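Local coordinates for flagella basal body P-ring formation protein FlgA (Salmonella typhimurium, PDB 3TEE) that takes part in assembly of the flagellar P-ring in the periplasm, probably as a chaperone and perhaps as a modulator of the assembly, at residues Lys48-Ala60 with Arg64-Tyr76. Sequence-based numbering, arbitrary orientation.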
ATOM      1  N   LYS A  48     -12.407  -7.095   5.618  1.00 54.73           N
ATOM      2  CA  LYS A  48     -12.493  -6.493   6.951  1.00 53.87           C
ATOM      3  C   LYS A  48     -12.009  -7.488   8.010  1.00 54.18           C
ATOM      4  O   LYS A  48     -12.541  -8.588   8.108  1.00 53.41           O
ATOM      5  CB  LYS A  48     -13.920  -6.005   7.238  1.00 57.15           C
ATOM      6  CG  LYS A  48     -13.968  -4.899   8.281  1.00 73.25           C
ATOM      7  CD  LYS A  48     -15.375  -4.386   8.490  1.00 80.48           C
ATOM      8  CE  LYS A  48     -15.408  -3.320   9.548  1.00 86.02           C
ATOM      9  NZ  LYS A  48     -16.785  -2.800   9.747  1.00 99.52           N
ATOM     10  N   LEU A  49     -10.984  -7.105   8.783  1.00 49.02           N
ATOM     11  CA  LEU A  49     -10.331  -7.944   9.793  1.00 48.26           C
ATOM     12  C   LEU A  49     -10.832  -7.778  11.243  1.00 46.13           C
ATOM     13  O   LEU A  49     -10.670  -8.688  12.051  1.00 45.33           O
ATOM     14  CB  LEU A  49      -8.816  -7.664   9.743  1.00 49.47           C
ATOM     15  CG  LEU A  49      -8.032  -8.299   8.578  1.00 57.02           C
ATOM     16  CD1 LEU A  49      -7.494  -7.237   7.646  1.00 57.85           C
ATOM     17  CD2 LEU A  49      -6.862  -9.131   9.094  1.00 61.36           C
ATOM     18  N   TRP A  50     -11.368  -6.593  11.588  1.00 37.17           N
ATOM     19  CA  TRP A  50     -11.782  -6.251  12.948  1.00 34.97           C
ATOM     20  C   TRP A  50     -12.928  -5.233  12.892  1.00 37.38           C
ATOM     21  O   TRP A  50     -13.352  -4.861  11.805  1.00 37.70           O
ATOM     22  CB  TRP A  50     -10.578  -5.669  13.724  1.00 32.43           C
ATOM     23  CG  TRP A  50      -9.786  -4.674  12.920  1.00 33.06           C
ATOM     24  CD1 TRP A  50     -10.234  -3.484  12.413  1.00 35.88           C
ATOM     25  CD2 TRP A  50      -8.448  -4.837  12.435  1.00 33.19           C
ATOM     26  NE1 TRP A  50      -9.234  -2.865  11.701  1.00 35.06           N
ATOM     27  CE2 TRP A  50      -8.132  -3.684  11.675  1.00 36.71           C
ATOM     28  CE3 TRP A  50      -7.478  -5.846  12.568  1.00 35.75           C
ATOM     29  CZ2 TRP A  50      -6.888  -3.505  11.068  1.00 36.50           C
ATOM     30  CZ3 TRP A  50      -6.250  -5.682  11.937  1.00 38.01           C
ATOM     31  CH2 TRP A  50      -5.964  -4.518  11.200  1.00 38.50           C
ATOM     32  N   GLY A  51     -13.384  -4.771  14.051  1.00 31.98           N
ATOM     33  CA  GLY A  51     -14.529  -3.879  14.136  1.00 32.54           C
ATOM     34  C   GLY A  51     -15.778  -4.718  13.995  1.00 37.21           C
ATOM     35  O   GLY A  51     -15.786  -5.886  14.414  1.00 34.07           O
ATOM     36  N   ASN A  52     -16.825  -4.149  13.377  1.00 34.66           N
ATOM     37  CA  ASN A  52     -18.083  -4.870  13.168  1.00 35.28           C
ATOM     38  C   ASN A  52     -17.983  -5.750  11.950  1.00 37.80           C
ATOM     39  O   ASN A  52     -17.880  -5.269  10.818  1.00 38.13           O
ATOM     40  CB  ASN A  52     -19.279  -3.903  13.095  1.00 38.47           C
ATOM     41  CG  ASN A  52     -19.485  -3.138  14.371  1.00 52.61           C
ATOM     42  OD1 ASN A  52     -19.387  -3.672  15.480  1.00 42.38           O
ATOM     43  ND2 ASN A  52     -19.702  -1.843  14.238  1.00 50.36           N
ATOM     44  N   VAL A  53     -17.908  -7.059  12.177  1.00 33.63           N
ATOM     45  CA  VAL A  53     -17.739  -7.970  11.052  1.00 33.18           C
ATOM     46  C   VAL A  53     -18.798  -9.059  11.041  1.00 34.09           C
ATOM     47  O   VAL A  53     -19.388  -9.369  12.072  1.00 32.97           O
ATOM     48  CB  VAL A  53     -16.301  -8.560  10.955  1.00 38.66           C
ATOM     49  CG1 VAL A  53     -15.230  -7.461  10.789  1.00 38.54           C
ATOM     50  CG2 VAL A  53     -15.980  -9.447  12.148  1.00 38.04           C
ATOM     51  N   ASN A  54     -18.991  -9.683   9.880  1.00 32.23           N
ATOM     52  CA  ASN A  54     -19.921 -10.796   9.776  1.00 33.51           C
ATOM     53  C   ASN A  54     -19.092 -12.072   9.695  1.00 37.05           C
ATOM     54  O   ASN A  54     -18.103 -12.124   8.962  1.00 37.02           O
ATOM     55  CB  ASN A  54     -20.831 -10.653   8.537  1.00 36.73           C
ATOM     56  CG  ASN A  54     -21.705  -9.408   8.581  1.00 57.13           C
ATOM     57  OD1 ASN A  54     -22.381  -9.121   9.574  1.00 49.40           O
ATOM     58  ND2 ASN A  54     -21.700  -8.638   7.500  1.00 54.34           N
ATOM     59  N   VAL A  55     -19.471 -13.077  10.478  1.00 32.77           N
ATOM     60  CA  VAL A  55     -18.782 -14.373  10.474  1.00 31.31           C
ATOM     61  C   VAL A  55     -19.788 -15.436  10.090  1.00 31.99           C
ATOM     62  O   VAL A  55     -20.845 -15.521  10.716  1.00 31.55           O
ATOM     63  CB  VAL A  55     -18.156 -14.700  11.854  1.00 34.99           C
ATOM     64  CG1 VAL A  55     -17.588 -16.130  11.891  1.00 34.19           C
ATOM     65  CG2 VAL A  55     -17.086 -13.684  12.226  1.00 35.02           C
ATOM     66  N   VAL A  56     -19.425 -16.285   9.125  1.00 28.29           N
ATOM     67  CA  VAL A  56     -20.235 -17.423   8.743  1.00 29.65           C
ATOM     68  C   VAL A  56     -19.789 -18.573   9.662  1.00 33.89           C
ATOM     69  O   VAL A  56     -18.591 -18.813   9.808  1.00 31.88           O
ATOM     70  CB  VAL A  56     -20.112 -17.771   7.236  1.00 35.10           C
ATOM     71  CG1 VAL A  56     -20.861 -19.068   6.914  1.00 35.01           C
ATOM     72  CG2 VAL A  56     -20.652 -16.618   6.382  1.00 35.71           C
ATOM     73  N   ALA A  57     -20.742 -19.223  10.330  1.00 31.04           N
ATOM     74  CA  ALA A  57     -20.439 -20.351  11.219  1.00 30.13           C
ATOM     75  C   ALA A  57     -21.222 -21.541  10.704  1.00 33.40           C
ATOM     76  O   ALA A  57     -22.462 -21.506  10.661  1.00 31.53           O
ATOM     77  CB  ALA A  57     -20.833 -20.024  12.658  1.00 29.45           C
ATOM     78  N   ARG A  58     -20.506 -22.571  10.240  1.00 30.05           N
ATOM     79  CA  ARG A  58     -21.165 -23.733   9.658  1.00 30.78           C
ATOM     80  C   ARG A  58     -21.145 -24.923  10.577  1.00 33.48           C
ATOM     81  O   ARG A  58     -20.130 -25.181  11.204  1.00 32.63           O
ATOM     82  CB  ARG A  58     -20.504 -24.143   8.324  1.00 33.06           C
ATOM     83  CG  ARG A  58     -20.766 -23.189   7.154  1.00 36.42           C
ATOM     84  CD  ARG A  58     -20.175 -23.804   5.887  1.00 39.44           C
ATOM     85  NE  ARG A  58     -20.525 -23.074   4.665  1.00 43.72           N
ATOM     86  CZ  ARG A  58     -19.906 -21.978   4.247  1.00 52.15           C
ATOM     87  NH1 ARG A  58     -20.281 -21.385   3.122  1.00 43.03           N
ATOM     88  NH2 ARG A  58     -18.918 -21.454   4.959  1.00 41.89           N
ATOM     89  N   CYS A  59     -22.230 -25.684  10.579  1.00 31.96           N
ATOM     90  CA  CYS A  59     -22.387 -26.969  11.278  1.00 33.50           C
ATOM     91  C   CYS A  59     -23.091 -27.847  10.269  1.00 36.66           C
ATOM     92  O   CYS A  59     -23.588 -27.337   9.252  1.00 35.57           O
ATOM     93  CB  CYS A  59     -23.254 -26.822  12.533  1.00 35.55           C
ATOM     94  SG  CYS A  59     -22.476 -25.948  13.900  1.00 39.74           S
ATOM     95  N   ALA A  60     -23.206 -29.157  10.554  1.00 34.32           N
ATOM     96  CA  ALA A  60     -24.016 -30.032   9.714  1.00 36.73           C
ATOM     97  C   ALA A  60     -25.446 -29.392   9.700  1.00 42.42           C
ATOM     98  O   ALA A  60     -25.952 -29.017  10.763  1.00 42.88           O
ATOM     99  CB  ALA A  60     -24.080 -31.424  10.335  1.00 38.31           C
ATOM    100  N   ARG A  64     -24.861 -20.332   9.821  1.00 31.12           N
ATOM    101  CA  ARG A  64     -25.241 -19.152  10.609  1.00 31.14           C
ATOM    102  C   ARG A  64     -24.478 -17.944  10.159  1.00 37.29           C
ATOM    103  O   ARG A  64     -23.289 -18.068   9.842  1.00 37.34           O
ATOM    104  CB  ARG A  64     -24.950 -19.363  12.112  1.00 31.28           C
ATOM    105  CG  ARG A  64     -25.545 -20.659  12.708  1.00 35.34           C
ATOM    106  CD  ARG A  64     -27.062 -20.723  12.625  1.00 42.18           C
ATOM    107  NE  ARG A  64     -27.574 -21.826  13.435  1.00 46.24           N
ATOM    108  CZ  ARG A  64     -28.803 -21.889  13.927  1.00 60.58           C
ATOM    109  NH1 ARG A  64     -29.677 -20.923  13.674  1.00 44.55           N
ATOM    110  NH2 ARG A  64     -29.166 -22.913  14.687  1.00 50.89           N
ATOM    111  N   TYR A  65     -25.140 -16.766  10.173  1.00 35.20           N
ATOM    112  CA  TYR A  65     -24.499 -15.487   9.868  1.00 36.47           C
ATOM    113  C   TYR A  65     -24.401 -14.761  11.197  1.00 40.58           C
ATOM    114  O   TYR A  65     -25.416 -14.280  11.718  1.00 42.37           O
ATOM    115  CB  TYR A  65     -25.314 -14.635   8.871  1.00 41.04           C
ATOM    116  CG  TYR A  65     -25.502 -15.185   7.475  1.00 47.41           C
ATOM    117  CD1 TYR A  65     -24.521 -15.971   6.873  1.00 50.34           C
ATOM    118  CD2 TYR A  65     -26.609 -14.829   6.709  1.00 49.99           C
ATOM    119  CE1 TYR A  65     -24.672 -16.445   5.565  1.00 50.91           C
ATOM    120  CE2 TYR A  65     -26.754 -15.269   5.394  1.00 52.03           C
ATOM    121  CZ  TYR A  65     -25.788 -16.087   4.829  1.00 60.75           C
ATOM    122  OH  TYR A  65     -25.948 -16.545   3.543  1.00 66.50           O
ATOM    123  N   LEU A  66     -23.212 -14.741  11.788  1.00 33.55           N
ATOM    124  CA  LEU A  66     -23.025 -14.097  13.077  1.00 33.17           C
ATOM    125  C   LEU A  66     -22.524 -12.678  12.905  1.00 38.46           C
ATOM    126  O   LEU A  66     -21.743 -12.401  11.995  1.00 38.54           O
ATOM    127  CB  LEU A  66     -22.061 -14.898  13.988  1.00 32.58           C
ATOM    128  CG  LEU A  66     -22.303 -16.414  14.136  1.00 35.51           C
ATOM    129  CD1 LEU A  66     -21.246 -17.025  15.023  1.00 34.35           C
ATOM    130  CD2 LEU A  66     -23.722 -16.734  14.699  1.00 38.14           C
ATOM    131  N   GLN A  67     -22.986 -11.774  13.764  1.00 35.07           N
ATOM    132  CA  GLN A  67     -22.493 -10.403  13.741  1.00 34.63           C
ATOM    133  C   GLN A  67     -21.670 -10.263  14.995  1.00 36.91           C
ATOM    134  O   GLN A  67     -22.142 -10.580  16.088  1.00 36.20           O
ATOM    135  CB  GLN A  67     -23.628  -9.369  13.725  1.00 37.33           C
ATOM    136  CG  GLN A  67     -24.490  -9.390  12.455  1.00 53.90           C
ATOM    137  CD  GLN A  67     -25.561  -8.334  12.554  1.00 70.61           C
ATOM    138  OE1 GLN A  67     -26.423  -8.360  13.447  1.00 65.05           O
ATOM    139  NE2 GLN A  67     -25.472  -7.335  11.693  1.00 59.61           N
ATOM    140  N   VAL A  68     -20.402  -9.888  14.833  1.00 32.42           N
ATOM    141  CA  VAL A  68     -19.512  -9.759  15.986  1.00 30.96           C
ATOM    142  C   VAL A  68     -18.807  -8.404  15.926  1.00 32.91           C
ATOM    143  O   VAL A  68     -18.631  -7.834  14.857  1.00 32.27           O
ATOM    144  CB  VAL A  68     -18.459 -10.912  16.133  1.00 35.15           C
ATOM    145  CG1 VAL A  68     -19.111 -12.294  16.234  1.00 35.69           C
ATOM    146  CG2 VAL A  68     -17.430 -10.879  15.006  1.00 35.32           C
ATOM    147  N   ASN A  69     -18.376  -7.935  17.066  1.00 30.91           N
ATOM    148  CA  ASN A  69     -17.530  -6.759  17.159  1.00 31.08           C
ATOM    149  C   ASN A  69     -16.151  -7.285  17.616  1.00 33.22           C
ATOM    150  O   ASN A  69     -16.053  -8.019  18.597  1.00 32.40           O
ATOM    151  CB  ASN A  69     -18.074  -5.723  18.145  1.00 31.34           C
ATOM    152  CG  ASN A  69     -17.108  -4.555  18.279  1.00 39.07           C
ATOM    153  OD1 ASN A  69     -16.306  -4.498  19.201  1.00 35.64           O
ATOM    154  ND2 ASN A  69     -17.047  -3.701  17.276  1.00 35.13           N
ATOM    155  N   VAL A  70     -15.115  -6.931  16.881  1.00 28.95           N
ATOM    156  CA  VAL A  70     -13.757  -7.373  17.205  1.00 28.45           C
ATOM    157  C   VAL A  70     -12.905  -6.154  17.562  1.00 30.78           C
ATOM    158  O   VAL A  70     -12.605  -5.325  16.711  1.00 31.67           O
ATOM    159  CB  VAL A  70     -13.133  -8.196  16.053  1.00 30.70           C
ATOM    160  CG1 VAL A  70     -11.705  -8.644  16.384  1.00 28.87           C
ATOM    161  CG2 VAL A  70     -14.018  -9.383  15.668  1.00 30.48           C
ATOM    162  N   GLN A  71     -12.516  -6.062  18.819  1.00 29.36           N
ATOM    163  CA  GLN A  71     -11.600  -5.000  19.267  1.00 28.92           C
ATOM    164  C   GLN A  71     -10.190  -5.549  19.093  1.00 32.90           C
ATOM    165  O   GLN A  71      -9.885  -6.617  19.627  1.00 31.31           O
ATOM    166  CB  GLN A  71     -11.849  -4.653  20.741  1.00 30.13           C
ATOM    167  CG  GLN A  71     -13.254  -4.136  21.038  1.00 36.43           C
ATOM    168  CD  GLN A  71     -13.431  -3.703  22.477  1.00 52.32           C
ATOM    169  OE1 GLN A  71     -12.644  -4.036  23.369  1.00 38.65           O
ATOM    170  NE2 GLN A  71     -14.448  -2.895  22.726  1.00 56.31           N
ATOM    171  N   ALA A  72      -9.348  -4.873  18.296  1.00 29.27           N
ATOM    172  CA  ALA A  72      -7.978  -5.352  18.079  1.00 29.37           C
ATOM    173  C   ALA A  72      -7.027  -4.221  18.385  1.00 32.75           C
ATOM    174  O   ALA A  72      -7.194  -3.126  17.840  1.00 32.07           O
ATOM    175  CB  ALA A  72      -7.790  -5.850  16.642  1.00 30.38           C
ATOM    176  N   THR A  73      -6.107  -4.441  19.341  1.00 28.15           N
ATOM    177  CA  THR A  73      -5.105  -3.431  19.744  1.00 27.71           C
ATOM    178  C   THR A  73      -3.751  -3.880  19.200  1.00 32.95           C
ATOM    179  O   THR A  73      -3.413  -5.059  19.276  1.00 30.13           O
ATOM    180  CB  THR A  73      -5.101  -3.185  21.276  1.00 31.99           C
ATOM    181  OG1 THR A  73      -6.400  -2.771  21.683  1.00 30.65           O
ATOM    182  CG2 THR A  73      -4.114  -2.086  21.710  1.00 29.27           C
ATOM    183  N   GLY A  74      -3.027  -2.937  18.602  1.00 29.48           N
ATOM    184  CA  GLY A  74      -1.731  -3.204  18.011  1.00 29.90           C
ATOM    185  C   GLY A  74      -1.097  -1.926  17.503  1.00 34.36           C
ATOM    186  O   GLY A  74      -1.603  -0.820  17.740  1.00 31.40           O
ATOM    187  N   ASN A  75       0.036  -2.085  16.802  1.00 32.91           N
ATOM    188  CA  ASN A  75       0.801  -0.960  16.300  1.00 32.03           C
ATOM    189  C   ASN A  75       0.307  -0.441  14.946  1.00 33.08           C
ATOM    190  O   ASN A  75      -0.228  -1.179  14.107  1.00 30.21           O
ATOM    191  CB  ASN A  75       2.319  -1.292  16.277  1.00 33.99           C
ATOM    192  CG  ASN A  75       2.967  -1.342  17.656  1.00 46.49           C
ATOM    193  OD1 ASN A  75       2.560  -0.662  18.598  1.00 41.81           O
ATOM    194  ND2 ASN A  75       4.030  -2.113  17.804  1.00 41.64           N
ATOM    195  N   TYR A  76       0.432   0.867  14.775  1.00 29.03           N
ATOM    196  CA  TYR A  76       0.097   1.537  13.525  1.00 28.70           C
ATOM    197  C   TYR A  76       1.070   2.713  13.400  1.00 30.67           C
ATOM    198  O   TYR A  76       1.701   3.104  14.384  1.00 29.54           O
ATOM    199  CB  TYR A  76      -1.374   1.994  13.494  1.00 28.67           C
ATOM    200  CG  TYR A  76      -1.726   3.056  14.508  1.00 29.57           C
ATOM    201  CD1 TYR A  76      -1.663   4.410  14.178  1.00 30.21           C
ATOM    202  CD2 TYR A  76      -2.132   2.711  15.796  1.00 29.91           C
ATOM    203  CE1 TYR A  76      -2.020   5.391  15.096  1.00 29.30           C
ATOM    204  CE2 TYR A  76      -2.445   3.684  16.735  1.00 31.23           C
ATOM    205  CZ  TYR A  76      -2.386   5.024  16.378  1.00 34.60           C
ATOM    206  OH  TYR A  76      -2.722   5.985  17.275  1.00 33.65           O
TER
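A long antiparallel beta hairpin brings G51-A57 against R64-V70, in continuous register from the G51-V70 pair to the A57-R64 pair. G51, V53, V55 and A57 each exchange two backbone hydrogen bonds with V70, V68, L66 and R64 respectively. Side chains alternate between two faces. On one, V53, V55, V68 and V70 turn beta-branched valines, well suited to extended chain, onto F11 of helix 2-14. V53 CG2 meets V68 CG2 at 3.5 Å and V70 CG2 at 4.0 Å: with CG1 anti to the carbonyl carbon (chi1 -60°), CG2 falls between the backbone N and the carbonyl carbon of V53. Farther along, L66 CD1 rests 3.8 Å from A57 CB, the small alanine admitting the leucine branch. The other face is more polar. There N69, with CG anti to the backbone N, sends ND2 across to N52 OD1 (2.9 Å); the donor stands above the carbonyl plane of N52 while the two amides are turned 57° apart. N69 ND2 also hydrogen-bonds a glycerol, probably from the crystallisation liquor. N54 and Q67 run side by side with nearly coplanar amides, and the V56 and Y65 side chains lie side by side, V56 CG2 4.0 Å from Y65 CD1. Next to the corner at N52, G51 has a positive phi of 79°, which glycine accommodates readily, and W50 CB touches A72 CB at 4.0 Å. R64 pairs its charge with E62 near the turn. The arrangement is that of an amphipathic hairpin, its valine-rich part packed on helix 2-14, within an antiparallel sheet.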